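Local coordinates for ESX secretion system protein EccC (Thermomonospora curvata, PDB 4NH0) that serves as the multi-domain ATPase of the ESX (type VII) secretion system, which exports proteins such as EsxA and EsxB, and might be its translocase subunit, at residues A[305-313]-A[452-461]; A[476-484]-A[496-507]. All coordinates share one frame; numbering follows the deposited sequence.

Interaction 1: residues A[305-313]-A[452-461]; sequences PHGLCIGAT and VHLLLASQRL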
loop_
_atom_site.group_PDB
_atom_site.type_symbol
_atom_site.label_atom_id
_atom_site.label_comp_id
_atom_site.label_asym_id
_atom_site.label_seq_id
_atom_site.Cartn_x
_atom_site.Cartn_y
_atom_site.Cartn_z
ATOM N N PRO A 305 -16.361 43.509 -18.704
ATOM C CA PRO A 305 -15.631 42.242 -18.812
ATOM C C PRO A 305 -16.543 41.020 -18.797
ATOM O O PRO A 305 -16.353 40.104 -19.596
ATOM C CB PRO A 305 -14.728 42.247 -17.571
ATOM C CG PRO A 305 -14.732 43.663 -17.078
ATOM C CD PRO A 305 -16.079 44.193 -17.433
ATOM N N HIS A 306 -17.524 41.010 -17.901
ATOM C CA HIS A 306 -18.346 39.825 -17.688
ATOM C C HIS A 306 -19.812 40.067 -18.024
ATOM O O HIS A 306 -20.274 41.207 -18.048
ATOM C CB HIS A 306 -18.214 39.358 -16.240
ATOM C CG HIS A 306 -16.838 39.532 -15.679
ATOM N ND1 HIS A 306 -15.813 38.648 -15.933
ATOM C CD2 HIS A 306 -16.316 40.496 -14.884
ATOM C CE1 HIS A 306 -14.719 39.057 -15.316
ATOM N NE2 HIS A 306 -14.997 40.176 -14.672
ATOM N N GLY A 307 -20.541 38.985 -18.279
ATOM C CA GLY A 307 -21.943 39.084 -18.642
ATOM C C GLY A 307 -22.763 37.853 -18.313
ATOM O O GLY A 307 -22.226 36.827 -17.893
ATOM N N LEU A 308 -24.072 37.956 -18.515
ATOM C CA LEU A 308 -24.997 36.885 -18.168
ATOM C C LEU A 308 -25.991 36.613 -19.293
ATOM O O LEU A 308 -26.452 37.535 -19.963
ATOM C CB LEU A 308 -25.740 37.234 -16.874
ATOM C CG LEU A 308 -26.963 36.407 -16.479
ATOM C CD1 LEU A 308 -26.916 36.058 -15.005
ATOM C CD2 LEU A 308 -28.237 37.169 -16.799
ATOM N N CYS A 309 -26.317 35.339 -19.494
ATOM C CA CYS A 309 -27.276 34.944 -20.520
ATOM C C CYS A 309 -28.327 33.990 -19.966
ATOM O O CYS A 309 -27.996 32.957 -19.388
ATOM C CB CYS A 309 -26.558 34.294 -21.702
ATOM S SG CYS A 309 -27.661 33.484 -22.879
ATOM N N ILE A 310 -29.595 34.340 -20.149
ATOM C CA ILE A 310 -30.694 33.501 -19.691
ATOM C C ILE A 310 -31.607 33.138 -20.855
ATOM O O ILE A 310 -31.971 33.995 -21.659
ATOM C CB ILE A 310 -31.516 34.196 -18.588
ATOM C CG1 ILE A 310 -30.640 34.474 -17.367
ATOM C CG2 ILE A 310 -32.712 33.347 -18.189
ATOM C CD1 ILE A 310 -30.007 33.234 -16.774
ATOM N N GLY A 311 -31.964 31.863 -20.948
ATOM C CA GLY A 311 -32.851 31.396 -21.994
ATOM C C GLY A 311 -33.409 30.023 -21.687
ATOM O O GLY A 311 -32.660 29.063 -21.510
ATOM N N ALA A 312 -34.733 29.927 -21.623
ATOM C CA ALA A 312 -35.396 28.658 -21.350
ATOM C C ALA A 312 -35.206 27.686 -22.507
ATOM O O ALA A 312 -34.616 28.031 -23.530
ATOM C CB ALA A 312 -36.874 28.880 -21.080
ATOM N N THR A 313 -35.709 26.467 -22.340
ATOM C CA THR A 313 -35.570 25.437 -23.363
ATOM C C THR A 313 -36.306 25.821 -24.641
ATOM O O THR A 313 -37.502 26.104 -24.616
ATOM C CB THR A 313 -36.096 24.080 -22.868
ATOM O OG1 THR A 313 -35.350 23.667 -21.715
ATOM C CG2 THR A 313 -35.959 23.026 -23.955
ATOM N N VAL A 452 -9.385 37.732 -17.520
ATOM C CA VAL A 452 -10.306 36.605 -17.444
ATOM C C VAL A 452 -11.747 37.080 -17.571
ATOM O O VAL A 452 -12.251 37.797 -16.708
ATOM C CB VAL A 452 -10.141 35.828 -16.128
ATOM C CG1 VAL A 452 -11.219 34.768 -16.004
ATOM C CG2 VAL A 452 -8.761 35.203 -16.053
ATOM N N HIS A 453 -12.405 36.680 -18.653
ATOM C CA HIS A 453 -13.780 37.089 -18.904
ATOM C C HIS A 453 -14.749 35.941 -18.654
ATOM O O HIS A 453 -14.532 34.821 -19.112
ATOM C CB HIS A 453 -13.930 37.610 -20.332
ATOM C CG HIS A 453 -13.026 38.760 -20.650
ATOM N ND1 HIS A 453 -13.375 40.070 -20.402
ATOM C CD2 HIS A 453 -11.786 38.796 -21.191
ATOM C CE1 HIS A 453 -12.389 40.864 -20.779
ATOM N NE2 HIS A 453 -11.413 40.117 -21.260
ATOM N N LEU A 454 -15.821 36.233 -17.926
ATOM C CA LEU A 454 -16.796 35.216 -17.554
ATOM C C LEU A 454 -18.128 35.422 -18.264
ATOM O O LEU A 454 -18.540 36.552 -18.520
ATOM C CB LEU A 454 -17.006 35.219 -16.037
ATOM C CG LEU A 454 -18.007 34.218 -15.456
ATOM C CD1 LEU A 454 -17.598 32.793 -15.784
ATOM C CD2 LEU A 454 -18.145 34.409 -13.956
ATOM N N LEU A 455 -18.793 34.319 -18.590
ATOM C CA LEU A 455 -20.137 34.364 -19.144
ATOM C C LEU A 455 -21.012 33.305 -18.486
ATOM O O LEU A 455 -20.914 32.121 -18.803
ATOM C CB LEU A 455 -20.112 34.159 -20.659
ATOM C CG LEU A 455 -21.485 34.130 -21.331
ATOM C CD1 LEU A 455 -22.248 35.411 -21.043
ATOM C CD2 LEU A 455 -21.351 33.909 -22.827
ATOM N N LEU A 456 -21.863 33.739 -17.564
ATOM C CA LEU A 456 -22.754 32.828 -16.860
ATOM C C LEU A 456 -24.049 32.626 -17.634
ATOM O O LEU A 456 -24.782 33.578 -17.896
ATOM C CB LEU A 456 -23.053 33.349 -15.456
ATOM C CG LEU A 456 -21.836 33.496 -14.543
ATOM C CD1 LEU A 456 -22.245 34.024 -13.180
ATOM C CD2 LEU A 456 -21.111 32.168 -14.412
ATOM N N ALA A 457 -24.323 31.379 -17.998
ATOM C CA ALA A 457 -25.525 31.052 -18.751
ATOM C C ALA A 457 -26.361 30.015 -18.015
ATOM O O ALA A 457 -25.827 29.070 -17.440
ATOM C CB ALA A 457 -25.162 30.553 -20.138
ATOM N N SER A 458 -27.676 30.199 -18.035
ATOM C CA SER A 458 -28.579 29.255 -17.394
ATOM C C SER A 458 -29.903 29.144 -18.133
ATOM O O SER A 458 -30.343 30.086 -18.789
ATOM C CB SER A 458 -28.837 29.656 -15.942
ATOM O OG SER A 458 -29.858 28.852 -15.379
ATOM N N GLN A 459 -30.531 27.979 -18.017
ATOM C CA GLN A 459 -31.855 27.761 -18.577
ATOM C C GLN A 459 -32.881 28.617 -17.849
ATOM O O GLN A 459 -33.763 29.210 -18.468
ATOM C CB GLN A 459 -32.234 26.283 -18.486
ATOM C CG GLN A 459 -33.604 25.946 -19.033
ATOM C CD GLN A 459 -33.901 24.463 -18.952
ATOM O OE1 GLN A 459 -33.134 23.638 -19.449
ATOM N NE2 GLN A 459 -35.015 24.116 -18.318
ATOM N N ARG A 460 -32.750 28.683 -16.529
ATOM C CA ARG A 460 -33.654 29.476 -15.707
ATOM C C ARG A 460 -32.940 30.039 -14.480
ATOM O O ARG A 460 -32.001 29.435 -13.964
ATOM C CB ARG A 460 -34.863 28.641 -15.280
ATOM C CG ARG A 460 -35.849 29.405 -14.424
ATOM C CD ARG A 460 -37.138 28.658 -14.194
ATOM N NE ARG A 460 -37.359 27.603 -15.174
ATOM C CZ ARG A 460 -38.364 26.739 -15.109
ATOM N NH1 ARG A 460 -39.239 26.821 -14.115
ATOM N NH2 ARG A 460 -38.503 25.802 -16.036
ATOM N N LEU A 461 -33.401 31.198 -14.015
ATOM C CA LEU A 461 -32.753 31.914 -12.925
ATOM C C LEU A 461 -33.733 32.341 -11.831
ATOM O O LEU A 461 -34.915 32.561 -12.092
ATOM C CB LEU A 461 -32.038 33.146 -13.480
ATOM C CG LEU A 461 -30.958 33.797 -12.623
ATOM C CD1 LEU A 461 -29.772 32.866 -12.493
ATOM C CD2 LEU A 461 -30.536 35.129 -13.224
#
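Leu461, in the loop after strand 452-458, meets two side chains of strand 306-310. Its CD2 faces Leu308 CD1 tip to tip at 4.1 Å, while its CB lies 3.9 Å from Ile310 CD1, the two side chains crossing at about a right angle; Phe426 packs on both leucines of this cluster. On the sheet face shared by Cys309 and Ala457, Leu455 holds CG anti to its backbone N (chi1 177°), which brings CD1 to 3.5 Å from Gly307 O. Backbone hydrogen bonds join the two parallel strands, among them Cys309 N to Leu456 O at 2.8 Å. Farther out, side chains take over the pairing: His306 ND1 accepts a hydrogen bond from Leu454 N, 3.1 Å away and in the plane of the ring, and His453 ND1 donates to Pro305 O at 3.1 Å with an angle of 152° at the hydrogen. A leucine in place of His306 would probably leave the Leu454 amide without its acceptor. At the other end Thr313 OG1 stands 3.2 Å from Gln459 OE1, and Gln459 N makes a weak hydrogen bond to Glu425, the inferred active-site residue. Such parallel central strands, one running at Gly311 into the predicted ATP-binding P-loop, typify the P-loop NTPase core of FtsK domains.

Interaction 2: residues A[476-484]-A[496-507]; sequences RIGLRTFSA and AYELPPSPGNGY
Tyr497 turns a ring edge to the chain at 482-484. Phe482 O lies near the ring plane, 3.0 Å from Tyr497 CE1, and Ser483 N also sits in that plane, whereas the peptide carbon of Ser483 and the amide of Ala484 approach obliquely. With CG anti to the backbone N (chi1 -179°), the tyrosine extends alongside residues 482-484, where Ser483 caps the following helix. The guanidinium of Arg480 is likewise approached at its edge, by the carbonyl oxygens of Leu499 and Pro500 near its plane, while Pro501 CA comes in obliquely, 3.8 Å from Arg480 NE. The aliphatic part of the arginine does the closer touching, Arg480 CD lying 3.4 Å from Leu499 O. A bend at chi3 (53°) turns the end of the chain aside, and NH2 finds its hydrogen-bond partner in Thr313 O of the predicted ATP-binding loop. The third flat group, Tyr507, has Gly478 O near its ring plane, at the edge.

Next to the Tyr507 ring the backbones pair antiparallel. Tyr507 N donates to Gly478 O at 2.8 Å, and Gly478 N returns a bond to Tyr507 O; in both the donor stands above the carbonyl plane. Leu479 reaches over the second strand, its CD2 3.8 Å from Gly506 CA. Beyond the strands, Thr481 N makes a weak bond to Ala496 O, Thr481 CG2 packs 3.8 Å from Ala496 CB, and Thr481 OG1 is held by donating to Ser483 O within its own segment. Most of the polar traffic across this contact thus runs through main-chain atoms: carbonyls gather beside a positively charged side chain, which they would probably help to stabilise, and residues 496-501 lie beside an arginine whose NH2 is bonded to the predicted nucleotide-binding loop.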
loop_
_atom_site.group_PDB
_atom_site.type_symbol
_atom_site.label_atom_id
_atom_site.label_comp_id
_atom_site.label_asym_id
_atom_site.label_seq_id
_atom_site.Cartn_x
_atom_site.Cartn_y
_atom_site.Cartn_z
ATOM N N ARG A 476 -26.053 41.868 -20.468
ATOM C CA ARG A 476 -27.028 40.829 -20.167
ATOM C C ARG A 476 -27.811 40.447 -21.417
ATOM O O ARG A 476 -28.467 41.288 -22.029
ATOM C CB ARG A 476 -27.979 41.295 -19.061
ATOM C CG ARG A 476 -27.314 41.474 -17.704
ATOM C CD ARG A 476 -28.310 41.888 -16.637
ATOM N NE ARG A 476 -27.677 42.131 -15.346
ATOM C CZ ARG A 476 -28.304 42.613 -14.278
ATOM N NH1 ARG A 476 -29.597 42.906 -14.334
ATOM N NH2 ARG A 476 -27.637 42.800 -13.148
ATOM N N ILE A 477 -27.726 39.178 -21.796
ATOM C CA ILE A 477 -28.452 38.680 -22.956
ATOM C C ILE A 477 -29.664 37.874 -22.516
ATOM O O ILE A 477 -29.528 36.802 -21.927
ATOM C CB ILE A 477 -27.563 37.806 -23.855
ATOM C CG1 ILE A 477 -26.376 38.614 -24.379
ATOM C CG2 ILE A 477 -28.368 37.242 -25.012
ATOM C CD1 ILE A 477 -25.523 37.869 -25.375
ATOM N N GLY A 478 -30.850 38.394 -22.805
ATOM C CA GLY A 478 -32.078 37.741 -22.402
ATOM C C GLY A 478 -32.860 37.164 -23.564
ATOM O O GLY A 478 -33.496 37.895 -24.321
ATOM N N LEU A 479 -32.808 35.845 -23.707
ATOM C CA LEU A 479 -33.641 35.154 -24.678
ATOM C C LEU A 479 -35.032 34.961 -24.090
ATOM O O LEU A 479 -35.389 35.611 -23.109
ATOM C CB LEU A 479 -33.028 33.810 -25.066
ATOM C CG LEU A 479 -31.591 33.860 -25.586
ATOM C CD1 LEU A 479 -31.137 32.483 -26.029
ATOM C CD2 LEU A 479 -31.468 34.858 -26.722
ATOM N N ARG A 480 -35.819 34.069 -24.681
ATOM C CA ARG A 480 -37.157 33.804 -24.168
ATOM C C ARG A 480 -37.086 33.138 -22.799
ATOM O O ARG A 480 -36.652 31.993 -22.678
ATOM C CB ARG A 480 -37.950 32.933 -25.142
ATOM C CG ARG A 480 -39.353 32.611 -24.665
ATOM C CD ARG A 480 -40.154 31.901 -25.739
ATOM N NE ARG A 480 -39.449 30.735 -26.260
ATOM C CZ ARG A 480 -39.324 29.586 -25.604
ATOM N NH1 ARG A 480 -39.852 29.449 -24.397
ATOM N NH2 ARG A 480 -38.667 28.576 -26.155
ATOM N N THR A 481 -37.511 33.865 -21.771
ATOM C CA THR A 481 -37.459 33.362 -20.403
ATOM C C THR A 481 -38.690 32.529 -20.065
ATOM O O THR A 481 -39.632 32.447 -20.852
ATOM C CB THR A 481 -37.341 34.510 -19.386
ATOM O OG1 THR A 481 -38.486 35.364 -19.490
ATOM C CG2 THR A 481 -36.084 35.322 -19.647
ATOM N N PHE A 482 -38.673 31.913 -18.888
ATOM C CA PHE A 482 -39.785 31.082 -18.442
ATOM C C PHE A 482 -40.885 31.921 -17.808
ATOM O O PHE A 482 -42.064 31.730 -18.097
ATOM C CB PHE A 482 -39.301 30.021 -17.450
ATOM C CG PHE A 482 -40.395 29.123 -16.944
ATOM C CD1 PHE A 482 -40.756 27.988 -17.649
ATOM C CD2 PHE A 482 -41.059 29.412 -15.762
ATOM C CE1 PHE A 482 -41.761 27.159 -17.189
ATOM C CE2 PHE A 482 -42.065 28.587 -15.298
ATOM C CZ PHE A 482 -42.416 27.458 -16.011
ATOM N N SER A 483 -40.497 32.839 -16.931
ATOM C CA SER A 483 -41.461 33.691 -16.249
ATOM C C SER A 483 -41.203 35.159 -16.550
ATOM O O SER A 483 -40.180 35.514 -17.134
ATOM C CB SER A 483 -41.419 33.453 -14.740
ATOM O OG SER A 483 -40.333 34.145 -14.150
ATOM N N ALA A 484 -42.137 36.010 -16.147
ATOM C CA ALA A 484 -42.009 37.441 -16.373
ATOM C C ALA A 484 -40.955 38.044 -15.453
ATOM O O ALA A 484 -40.244 38.967 -15.841
ATOM C CB ALA A 484 -43.349 38.131 -16.173
ATOM N N ALA A 496 -38.928 39.711 -22.331
ATOM C CA ALA A 496 -38.362 38.451 -22.803
ATOM C C ALA A 496 -39.370 37.312 -22.697
ATOM O O ALA A 496 -39.269 36.315 -23.412
ATOM C CB ALA A 496 -37.102 38.114 -22.029
ATOM N N TYR A 497 -40.339 37.466 -21.801
ATOM C CA TYR A 497 -41.388 36.469 -21.624
ATOM C C TYR A 497 -42.278 36.396 -22.858
ATOM O O TYR A 497 -42.803 35.336 -23.199
ATOM C CB TYR A 497 -42.230 36.794 -20.385
ATOM C CG TYR A 497 -43.330 35.794 -20.094
ATOM C CD1 TYR A 497 -43.100 34.705 -19.267
ATOM C CD2 TYR A 497 -44.600 35.946 -20.636
ATOM C CE1 TYR A 497 -44.099 33.793 -18.992
ATOM C CE2 TYR A 497 -45.606 35.036 -20.369
ATOM C CZ TYR A 497 -45.348 33.961 -19.547
ATOM O OH TYR A 497 -46.343 33.050 -19.273
ATOM N N GLU A 498 -42.433 37.534 -23.527
ATOM C CA GLU A 498 -43.369 37.660 -24.637
ATOM C C GLU A 498 -42.715 37.381 -25.987
ATOM O O GLU A 498 -43.347 37.535 -27.032
ATOM C CB GLU A 498 -43.983 39.058 -24.638
ATOM C CG GLU A 498 -44.279 39.590 -23.247
ATOM C CD GLU A 498 -44.367 41.100 -23.209
ATOM O OE1 GLU A 498 -44.209 41.734 -24.273
ATOM O OE2 GLU A 498 -44.587 41.655 -22.112
ATOM N N LEU A 499 -41.451 36.975 -25.962
ATOM C CA LEU A 499 -40.734 36.649 -27.187
ATOM C C LEU A 499 -41.323 35.410 -27.851
ATOM O O LEU A 499 -41.746 34.481 -27.165
ATOM C CB LEU A 499 -39.247 36.441 -26.897
ATOM C CG LEU A 499 -38.449 37.726 -26.684
ATOM C CD1 LEU A 499 -37.029 37.415 -26.246
ATOM C CD2 LEU A 499 -38.450 38.551 -27.960
ATOM N N PRO A 500 -41.359 35.401 -29.193
ATOM C CA PRO A 500 -41.908 34.286 -29.972
ATOM C C PRO A 500 -41.271 32.947 -29.614
ATOM O O PRO A 500 -40.084 32.906 -29.294
ATOM C CB PRO A 500 -41.577 34.673 -31.416
ATOM C CG PRO A 500 -41.500 36.156 -31.393
ATOM C CD PRO A 500 -40.908 36.506 -30.058
ATOM N N PRO A 501 -42.060 31.863 -29.661
ATOM C CA PRO A 501 -41.587 30.506 -29.364
ATOM C C PRO A 501 -40.449 30.076 -30.284
ATOM O O PRO A 501 -39.666 29.200 -29.923
ATOM C CB PRO A 501 -42.830 29.642 -29.595
ATOM C CG PRO A 501 -43.976 30.573 -29.409
ATOM C CD PRO A 501 -43.505 31.890 -29.945
ATOM N N SER A 502 -40.373 30.689 -31.460
ATOM C CA SER A 502 -39.290 30.423 -32.397
ATOM C C SER A 502 -37.949 30.808 -31.783
ATOM O O SER A 502 -37.811 31.890 -31.213
ATOM C CB SER A 502 -39.512 31.184 -33.706
ATOM O OG SER A 502 -38.457 30.945 -34.620
ATOM N N PRO A 503 -36.956 29.915 -31.894
ATOM C CA PRO A 503 -35.633 30.133 -31.302
ATOM C C PRO A 503 -34.830 31.197 -32.041
ATOM O O PRO A 503 -35.003 31.370 -33.247
ATOM C CB PRO A 503 -34.968 28.762 -31.430
ATOM C CG PRO A 503 -35.604 28.162 -32.631
ATOM C CD PRO A 503 -37.032 28.631 -32.613
ATOM N N GLY A 504 -33.964 31.901 -31.319
ATOM C CA GLY A 504 -33.100 32.895 -31.930
ATOM C C GLY A 504 -33.349 34.307 -31.440
ATOM O O GLY A 504 -32.432 35.126 -31.399
ATOM N N ASN A 505 -34.592 34.598 -31.072
ATOM C CA ASN A 505 -34.956 35.937 -30.627
ATOM C C ASN A 505 -34.505 36.209 -29.197
ATOM O O ASN A 505 -34.519 35.315 -28.351
ATOM C CB ASN A 505 -36.466 36.141 -30.747
ATOM C CG ASN A 505 -36.951 36.061 -32.181
ATOM O OD1 ASN A 505 -37.054 37.074 -32.872
ATOM N ND2 ASN A 505 -37.250 34.851 -32.637
ATOM N N GLY A 506 -34.104 37.447 -28.933
ATOM C CA GLY A 506 -33.652 37.837 -27.611
ATOM C C GLY A 506 -33.358 39.321 -27.509
ATOM O O GLY A 506 -33.423 40.043 -28.502
ATOM N N TYR A 507 -33.040 39.776 -26.301
ATOM C CA TYR A 507 -32.694 41.174 -26.073
ATOM C C TYR A 507 -31.258 41.304 -25.580
ATOM O O TYR A 507 -30.638 40.320 -25.180
ATOM C CB TYR A 507 -33.654 41.812 -25.067
ATOM C CG TYR A 507 -35.068 41.977 -25.576
ATOM C CD1 TYR A 507 -35.470 43.152 -26.196
ATOM C CD2 TYR A 507 -36.002 40.961 -25.429
ATOM C CE1 TYR A 507 -36.762 43.309 -26.660
ATOM C CE2 TYR A 507 -37.296 41.109 -25.889
ATOM C CZ TYR A 507 -37.670 42.284 -26.505
ATOM O OH TYR A 507 -38.957 42.435 -26.966
#

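In the fold
Both contacts lie side by side in the middle of one mixed sheet, and their character changes where its parallel part gives way to the antiparallel part, strand 473-479 being parallel to 306-310 and antiparallel to 505-510. Interaction 1 is buried and joins neighbouring parallel strands; interaction 2, partly buried, is an antiparallel pairing that widens into exposed loops. The seam between them is direct: Leu308 O lies 2.8 Å from Ile477 N, a probable hydrogen bond. Regular backbone bonding with aliphatic side chains dominates the first, whereas short pairing, aromatic edges and an arginine among carbonyls mark the second. A cation-pi contact between Arg460 and Phe482 links their loop ends, near the predicted ATP site.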